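Long-range contacts in GTPase HflX (Sulfolobus solfataricus P2, PDB 2QTF), which hydrolyses GTP, for which it is specific, associates with the 50S ribosomal subunit and may have a role in protein synthesis or ribosome biogenesis: residues 38-42 against 69-74; 232-236 against 248-252; 255-261 against 288-294. All blocks are in the same frame, centred on the assembly; numbering follows the deposited sequence.

Contact 1 (38-42 against 69-74); sequences NVKFY and RHFINI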
# COMPACT_ATOMS: atom_id res chain seq x y z
N ASN A 38 -2.74 -23.54 -16.34
CA ASN A 38 -2.19 -24.89 -16.25
C ASN A 38 -2.61 -25.54 -14.91
O ASN A 38 -2.47 -24.94 -13.84
CB ASN A 38 -0.64 -24.81 -16.48
CG ASN A 38 0.03 -26.12 -16.49
OD1 ASN A 38 0.02 -26.79 -15.49
ND2 ASN A 38 0.74 -26.47 -17.61
N VAL A 39 -3.07 -26.79 -14.95
CA VAL A 39 -3.63 -27.42 -13.75
C VAL A 39 -2.63 -27.55 -12.63
O VAL A 39 -2.98 -27.41 -11.44
CB VAL A 39 -4.18 -28.83 -14.06
CG1 VAL A 39 -4.85 -29.39 -12.81
CG2 VAL A 39 -5.18 -28.79 -15.28
N LYS A 40 -1.38 -27.82 -13.01
CA LYS A 40 -0.33 -27.91 -12.02
C LYS A 40 0.32 -26.58 -11.72
O LYS A 40 0.54 -26.27 -10.55
CB LYS A 40 0.77 -28.91 -12.43
CG LYS A 40 0.27 -30.35 -12.66
CD LYS A 40 1.42 -31.22 -13.21
CE LYS A 40 2.63 -31.37 -12.17
NZ LYS A 40 3.88 -32.19 -12.58
N PHE A 41 0.65 -25.79 -12.74
CA PHE A 41 1.56 -24.67 -12.52
C PHE A 41 0.90 -23.33 -12.67
O PHE A 41 1.56 -22.27 -12.56
CB PHE A 41 2.68 -24.77 -13.54
CG PHE A 41 3.44 -26.09 -13.44
CD1 PHE A 41 4.35 -26.31 -12.40
CD2 PHE A 41 3.20 -27.10 -14.39
CE1 PHE A 41 5.12 -27.56 -12.28
CE2 PHE A 41 3.89 -28.31 -14.32
CZ PHE A 41 4.88 -28.56 -13.26
N TYR A 42 -0.38 -23.37 -13.00
CA TYR A 42 -1.15 -22.11 -13.26
C TYR A 42 -0.64 -21.38 -14.52
O TYR A 42 -1.36 -21.26 -15.59
CB TYR A 42 -1.14 -21.13 -11.98
CG TYR A 42 -2.04 -19.95 -12.24
CD1 TYR A 42 -3.43 -20.12 -12.16
CD2 TYR A 42 -1.57 -18.82 -12.74
CE1 TYR A 42 -4.27 -19.09 -12.50
CE2 TYR A 42 -2.40 -17.72 -13.08
CZ TYR A 42 -3.75 -17.90 -12.97
OH TYR A 42 -4.58 -16.88 -13.32
N ARG A 69 -2.51 -26.39 -4.76
CA ARG A 69 -1.68 -27.30 -5.57
C ARG A 69 -0.79 -26.44 -6.52
O ARG A 69 0.33 -26.82 -6.83
CB ARG A 69 -2.57 -28.28 -6.34
CG ARG A 69 -3.34 -27.56 -7.44
CD ARG A 69 -3.93 -28.54 -8.54
NE ARG A 69 -4.91 -27.84 -9.37
CZ ARG A 69 -6.14 -27.50 -8.98
NH1 ARG A 69 -6.57 -27.80 -7.74
NH2 ARG A 69 -6.93 -26.85 -9.84
N HIS A 70 -1.28 -25.25 -6.91
CA HIS A 70 -0.43 -24.33 -7.65
C HIS A 70 0.78 -23.86 -6.85
O HIS A 70 1.92 -23.89 -7.35
CB HIS A 70 -1.16 -23.10 -8.10
CG HIS A 70 -2.29 -23.38 -9.02
ND1 HIS A 70 -2.25 -24.37 -9.99
CD2 HIS A 70 -3.47 -22.78 -9.15
CE1 HIS A 70 -3.36 -24.33 -10.69
NE2 HIS A 70 -4.13 -23.39 -10.19
N PHE A 71 0.56 -23.41 -5.62
CA PHE A 71 1.76 -23.10 -4.81
C PHE A 71 2.76 -24.25 -4.71
O PHE A 71 3.98 -24.04 -4.74
CB PHE A 71 1.40 -22.69 -3.38
CG PHE A 71 1.03 -21.22 -3.25
CD1 PHE A 71 2.02 -20.23 -3.28
CD2 PHE A 71 -0.31 -20.86 -3.08
CE1 PHE A 71 1.66 -18.87 -3.17
CE2 PHE A 71 -0.68 -19.47 -2.98
CZ PHE A 71 0.30 -18.50 -3.07
N ILE A 72 2.26 -25.46 -4.43
CA ILE A 72 3.18 -26.57 -4.25
C ILE A 72 4.05 -26.77 -5.47
O ILE A 72 5.28 -26.89 -5.33
CB ILE A 72 2.43 -27.92 -3.90
CG1 ILE A 72 1.93 -27.84 -2.43
CG2 ILE A 72 3.43 -29.20 -4.05
CD1 ILE A 72 0.52 -28.47 -2.22
N ASN A 73 3.43 -26.74 -6.66
CA ASN A 73 4.09 -27.06 -7.91
C ASN A 73 4.99 -25.90 -8.36
O ASN A 73 6.14 -26.15 -8.66
CB ASN A 73 3.04 -27.33 -8.96
CG ASN A 73 2.39 -28.70 -8.76
OD1 ASN A 73 1.17 -28.85 -8.82
ND2 ASN A 73 3.20 -29.63 -8.40
N ILE A 74 4.49 -24.64 -8.30
CA ILE A 74 5.34 -23.45 -8.60
C ILE A 74 6.57 -23.34 -7.68
O ILE A 74 7.66 -23.12 -8.19
CB ILE A 74 4.54 -22.16 -8.58
CG1 ILE A 74 3.35 -22.31 -9.56
CG2 ILE A 74 5.42 -20.94 -8.75
CD1 ILE A 74 2.40 -21.06 -9.52
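Arg69 and His70 reach from their helix to successive carbonyls of the 38-42 turn. NE of Arg69 donates to Val39 O over 2.9 Å, and the acceptor lies almost in the guanidinium plane; the bond is bent, with 140° at the hydrogen. On the next residue along, ND1 of His70 gives a weak but nearly straight bond to Lys40 O at 3.4 Å, so an imidazole N-H and an arginine NE together hold neighbouring peptide oxygens. The turn is shaped from within by Asn38, an Asx motif: its OD1 accepts from Phe41 N at 3.0 Å, with the donor above the carbonyl plane, and more weakly from Lys40 N.

In the fold, this joins the loop that follows strand 25-31 to helix 68-78 of the N-terminal domain, which has a four-stranded parallel sheet; Tyr42 also touches Ile62 of strand 59-62.

Aromatic contacts centre on the imidazole. The backbone sets Tyr42 CB squarely over the His70 face, 3.9 Å from the ring centroid, a CH-pi contact. With CG anti to the backbone N (chi1 -174°), the phenol ring is carried to where it turns an edge to the imidazole face, a T-shaped pair with planes at 70°. Van der Waals packing completes the seam. The Phe41 ring brings CD1 to within 3.8 Å of Asn73 CB. The CG1-CD1 branch of Ile74 runs to the turn, where CD1 lies against the carbonyl oxygen Phe41 O at 3.4 Å and 4.3 Å from Tyr42 CB, while Ile74 also touches Leu60 and Ile62.

Contact 2 (232-236 against 248-252); sequences DTVGF and FFVTL. With CD (cadmium ion), chain C; ACT (acetate ion), chain H.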
# COMPACT_ATOMS: atom_id res chain seq x y z
N ASP A 232 5.79 6.97 5.66
CA ASP A 232 5.09 6.24 4.54
C ASP A 232 4.11 5.29 5.20
O ASP A 232 4.46 4.19 5.59
CB ASP A 232 6.13 5.44 3.74
CG ASP A 232 5.49 4.67 2.57
OD1 ASP A 232 4.24 4.73 2.47
OD2 ASP A 232 6.12 3.88 1.82
N THR A 233 2.87 5.71 5.33
CA THR A 233 1.80 4.90 5.86
C THR A 233 1.30 4.00 4.69
O THR A 233 1.37 4.39 3.48
CB THR A 233 0.66 5.80 6.39
OG1 THR A 233 1.19 6.57 7.50
CG2 THR A 233 -0.56 5.01 6.89
N VAL A 234 0.77 2.82 5.07
CA VAL A 234 0.17 1.95 4.03
C VAL A 234 -0.97 2.72 3.30
O VAL A 234 -1.70 3.56 3.89
CB VAL A 234 -0.27 0.58 4.65
CG1 VAL A 234 -1.56 0.77 5.58
CG2 VAL A 234 -0.42 -0.51 3.55
N GLY A 235 -1.15 2.47 2.01
CA GLY A 235 -2.27 3.10 1.30
C GLY A 235 -3.61 2.49 1.66
O GLY A 235 -3.63 1.41 2.30
N PHE A 236 -4.71 3.17 1.30
CA PHE A 236 -6.06 2.59 1.27
C PHE A 236 -6.03 1.67 0.03
O PHE A 236 -5.60 2.07 -1.06
CB PHE A 236 -7.10 3.69 1.04
CG PHE A 236 -7.03 4.81 2.03
CD1 PHE A 236 -6.83 4.56 3.36
CD2 PHE A 236 -7.19 6.13 1.60
CE1 PHE A 236 -6.84 5.64 4.37
CE2 PHE A 236 -7.10 7.21 2.53
CZ PHE A 236 -6.95 6.94 3.92
N PHE A 248 -4.76 -5.61 7.44
CA PHE A 248 -4.77 -4.29 6.73
C PHE A 248 -5.12 -3.19 7.70
O PHE A 248 -4.39 -2.20 7.88
CB PHE A 248 -5.79 -4.29 5.53
CG PHE A 248 -6.00 -2.94 4.98
CD1 PHE A 248 -4.95 -2.22 4.37
CD2 PHE A 248 -7.29 -2.32 5.13
CE1 PHE A 248 -5.14 -0.87 3.91
CE2 PHE A 248 -7.49 -1.00 4.67
CZ PHE A 248 -6.41 -0.30 4.01
N PHE A 249 -6.30 -3.34 8.33
CA PHE A 249 -6.73 -2.28 9.26
C PHE A 249 -5.79 -2.01 10.41
O PHE A 249 -5.55 -0.85 10.81
CB PHE A 249 -8.18 -2.52 9.73
CG PHE A 249 -9.14 -2.09 8.74
CD1 PHE A 249 -9.25 -0.73 8.44
CD2 PHE A 249 -9.89 -3.02 7.99
CE1 PHE A 249 -10.11 -0.27 7.44
CE2 PHE A 249 -10.76 -2.58 6.99
CZ PHE A 249 -10.89 -1.18 6.71
N VAL A 250 -5.25 -3.02 10.97
CA VAL A 250 -4.32 -2.79 12.07
C VAL A 250 -3.05 -2.07 11.62
O VAL A 250 -2.51 -1.18 12.28
CB VAL A 250 -3.96 -4.15 12.76
CG1 VAL A 250 -3.04 -3.92 13.90
CG2 VAL A 250 -5.22 -4.82 13.38
N THR A 251 -2.51 -2.48 10.49
CA THR A 251 -1.37 -1.74 9.89
C THR A 251 -1.76 -0.27 9.57
O THR A 251 -0.97 0.64 9.82
CB THR A 251 -0.92 -2.46 8.54
OG1 THR A 251 -0.55 -3.78 8.87
CG2 THR A 251 0.34 -1.74 7.86
N LEU A 252 -2.90 -0.06 8.92
CA LEU A 252 -3.30 1.26 8.55
C LEU A 252 -3.56 2.11 9.81
O LEU A 252 -3.23 3.34 9.83
CB LEU A 252 -4.61 1.19 7.66
CG LEU A 252 -5.21 2.57 7.24
CD1 LEU A 252 -4.23 3.44 6.34
CD2 LEU A 252 -6.63 2.37 6.59
CD CD C . 4.28 3.08 0.72
C ACT H . -0.10 1.27 -1.17
O ACT H . 0.48 1.53 -0.03
OXT ACT H . -1.12 1.95 -1.59
CH3 ACT H . 0.42 0.08 -2.00
O HOH W 1 1.91 3.43 1.05
O HOH W 2 0.89 1.88 7.96
O HOH W 3 3.13 1.55 -0.88
O HOH W 4 4.11 4.91 -0.65
O HOH W 5 6.06 2.15 -0.61
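Val234 pushes its CG1 against the helix backbone at Leu252, and its conformation is what takes it there: CG1 stands between the backbone N and the carbonyl carbon (chi1 72°). The methyl comes within 3.5 Å of Leu252 CA, tighter than usual for two carbons, and also meets CG2 of Thr251. The Thr251 rotamer divides its two branches, since the methyl faces Val234 while OG1 bonds back to Ala247 O in its own helix. A small beta-branched residue therefore suits both positions.

Leu252 sends CG anti to its backbone N (chi1 177°) and parts its two methyls. Leu252 CD1 lies by Thr233 CG2 at 4.0 Å. Leu252 CD2 lies in the plane of the Phe236 ring, 3.9 Å from Phe236 CD1, and Phe236 and Leu252 cross at about a right angle. Phe236 also touches Ile284 and Leu285 of helix 271-288, so replacing it by an alanine would probably leave the Leu252 methyls without their aromatic neighbour and open a gap toward that helix. Phe248 points its own rim at the loop, with CE1 3.2 Å from Gly235 O, a buried oxygen that has no hydrogen-bond partner in the model.

One water makes a polar link across the seam, accepting from Val234 N at 3.0 Å and donating to Thr251 O at 2.9 Å. Beyond it, Asp232 grips a cadmium ion with both carboxylate oxygens, OD1 at 2.4 Å, and His97 also binds the metal. Gly235 N donates at 2.8 Å to O of an acetate, probably from the crystallisation liquor, which Lys192 NZ and Thr188 OG1 also bond. The Asp-Thr-Val-Gly sequence, at the end of strand 226-232 and just beyond it, is the G3 (switch II, DxxG) motif of P-loop GTPases, predicted to bind GTP.

Contact 3 (255-261 against 288-294); sequences AKYSDAL and IGVSGKP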
# COMPACT_ATOMS: atom_id res chain seq x y z
N ALA A 255 -1.57 4.95 11.44
CA ALA A 255 -1.53 6.34 10.96
C ALA A 255 -1.89 7.27 12.12
O ALA A 255 -1.57 8.43 12.12
CB ALA A 255 -2.53 6.54 9.88
N LYS A 256 -2.61 6.77 13.13
CA LYS A 256 -2.93 7.67 14.23
C LYS A 256 -1.71 8.00 15.12
O LYS A 256 -1.78 8.86 16.01
CB LYS A 256 -4.19 7.12 14.96
CG LYS A 256 -3.92 5.92 15.75
CD LYS A 256 -5.29 5.47 16.37
CE LYS A 256 -5.93 4.37 15.61
NZ LYS A 256 -6.66 3.43 16.54
N TYR A 257 -0.55 7.45 14.85
CA TYR A 257 0.64 7.81 15.61
C TYR A 257 1.30 9.15 15.14
O TYR A 257 2.18 9.71 15.83
CB TYR A 257 1.78 6.77 15.42
CG TYR A 257 1.51 5.36 15.92
CD1 TYR A 257 0.49 5.10 16.82
CD2 TYR A 257 2.28 4.29 15.46
CE1 TYR A 257 0.25 3.78 17.27
CE2 TYR A 257 2.08 2.97 15.89
CZ TYR A 257 1.07 2.72 16.80
OH TYR A 257 0.87 1.41 17.25
N SER A 258 0.94 9.58 13.94
CA SER A 258 1.55 10.74 13.31
C SER A 258 0.81 11.99 13.86
O SER A 258 -0.37 11.91 14.21
CB SER A 258 1.49 10.57 11.76
OG SER A 258 2.43 9.53 11.39
N ASP A 259 1.49 13.13 13.94
CA ASP A 259 0.91 14.39 14.45
C ASP A 259 -0.03 15.01 13.47
O ASP A 259 -1.01 15.73 13.80
CB ASP A 259 2.10 15.36 14.73
CG ASP A 259 2.93 14.85 15.81
OD1 ASP A 259 2.34 14.44 16.81
OD2 ASP A 259 4.13 14.72 15.69
N ALA A 260 0.23 14.76 12.19
CA ALA A 260 -0.67 15.25 11.10
C ALA A 260 -0.58 14.32 9.90
O ALA A 260 0.29 13.48 9.89
CB ALA A 260 -0.21 16.71 10.62
N LEU A 261 -1.42 14.52 8.88
CA LEU A 261 -1.38 13.64 7.69
C LEU A 261 -1.45 14.49 6.46
O LEU A 261 -2.09 15.61 6.45
CB LEU A 261 -2.64 12.73 7.67
CG LEU A 261 -2.85 11.75 8.82
CD1 LEU A 261 -4.25 11.04 8.70
CD2 LEU A 261 -1.69 10.80 9.03
N ILE A 288 -10.92 4.20 11.57
CA ILE A 288 -9.70 3.67 12.24
C ILE A 288 -9.34 4.58 13.47
O ILE A 288 -8.44 4.28 14.24
CB ILE A 288 -8.47 3.57 11.31
CG1 ILE A 288 -8.08 4.96 10.78
CG2 ILE A 288 -8.71 2.59 10.18
CD1 ILE A 288 -6.79 4.98 9.97
N GLY A 289 -10.02 5.70 13.64
CA GLY A 289 -9.87 6.40 14.92
C GLY A 289 -8.95 7.62 14.74
O GLY A 289 -8.48 8.20 15.76
N VAL A 290 -8.72 8.04 13.48
CA VAL A 290 -8.14 9.41 13.22
C VAL A 290 -9.12 10.56 13.57
O VAL A 290 -10.17 10.75 12.92
CB VAL A 290 -7.61 9.60 11.77
CG1 VAL A 290 -7.13 11.11 11.56
CG2 VAL A 290 -6.48 8.54 11.52
N SER A 291 -8.71 11.35 14.54
CA SER A 291 -9.57 12.38 15.10
C SER A 291 -8.72 13.63 15.46
O SER A 291 -7.68 13.48 16.12
CB SER A 291 -10.22 11.78 16.39
OG SER A 291 -11.02 12.78 17.01
N GLY A 292 -9.17 14.83 15.08
CA GLY A 292 -8.44 16.01 15.58
C GLY A 292 -7.01 16.23 15.04
O GLY A 292 -6.25 17.09 15.58
N LYS A 293 -6.58 15.42 14.03
CA LYS A 293 -5.21 15.60 13.43
C LYS A 293 -5.35 16.57 12.27
O LYS A 293 -6.21 16.36 11.41
CB LYS A 293 -4.65 14.28 12.88
CG LYS A 293 -4.28 13.38 13.99
CD LYS A 293 -3.49 12.14 13.57
CE LYS A 293 -3.25 11.25 14.83
NZ LYS A 293 -2.42 11.90 15.91
N PRO A 294 -4.45 17.59 12.18
CA PRO A 294 -4.54 18.38 10.95
C PRO A 294 -4.29 17.55 9.70
O PRO A 294 -3.36 16.72 9.69
CB PRO A 294 -3.42 19.43 11.10
CG PRO A 294 -3.10 19.44 12.63
CD PRO A 294 -3.38 18.05 13.10
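Lys293 stretches along the 256-259 turn to put its ammonium at the turn's carbonyls. The chain is extended until its last torsion, where it bends (chi4 -62°) and brings NZ to Ser258 O at 2.7 Å; the donor is tilted 22° from the carbonyl plane. Lys256 O lies 3.1 Å from Lys293 NZ. A long lysine chain suits the place, since it spans from the loop to these carbonyls, its CB and CG passing Asp259 O at 4.0 Å.

Leu261 and Val290 meet differently, tip to tip, with CD1 of the leucine 4.1 Å from CG1 of the valine, two branched apolar ends suited to a buried seam. Pro294 lies beside Ala260: CB of the alanine is 4.2 Å from CB of the proline, and a small alanine is consistent with this close approach. Next to them Leu261 N bonds Pro294 O at 3.0 Å, nearly straight in line with the carbonyl. Gly289, with positive phi, ends helix 271-288 in a Schellman motif; a CB would collide with the carbonyl oxygen of the preceding residue, so glycine suits the place.

The Leu261-Pro294 bond opens the parallel pairing of strands 260-266 and 295-300, at the two ends of a beta-alpha-beta crossover through helix 271-288. Ala260 pairs with Ser181 and Gly183 on its other flank, helix 341-355 packs on Ala260 and Pro294 through Leu351, and Ile288 rests on helix 245-253.

Overall arrangement
From the N terminus, contact 1 closes first, bringing the loop after strand 25-31 onto helix 68-78 within the N-terminal domain. Contact 2 is next, a short loop in the GTPase domain that folds the segment after strand 226-232 back on helix 245-253; contact 3 then closes the longer span from strand 260-266 through helix 271-288. The three are in series, with none enclosing or crossing another. Contact 1 stands apart, its nearest atoms about 17 Å from contact 2 and about 26 Å from contact 3. Contacts 2 and 3 touch, Phe249 meeting Ile288 and Thr233 meeting Ala255, so that the loop after strand 226-232 and helix 245-253 pack on the approach to strand 260-266 and the end of helix 271-288.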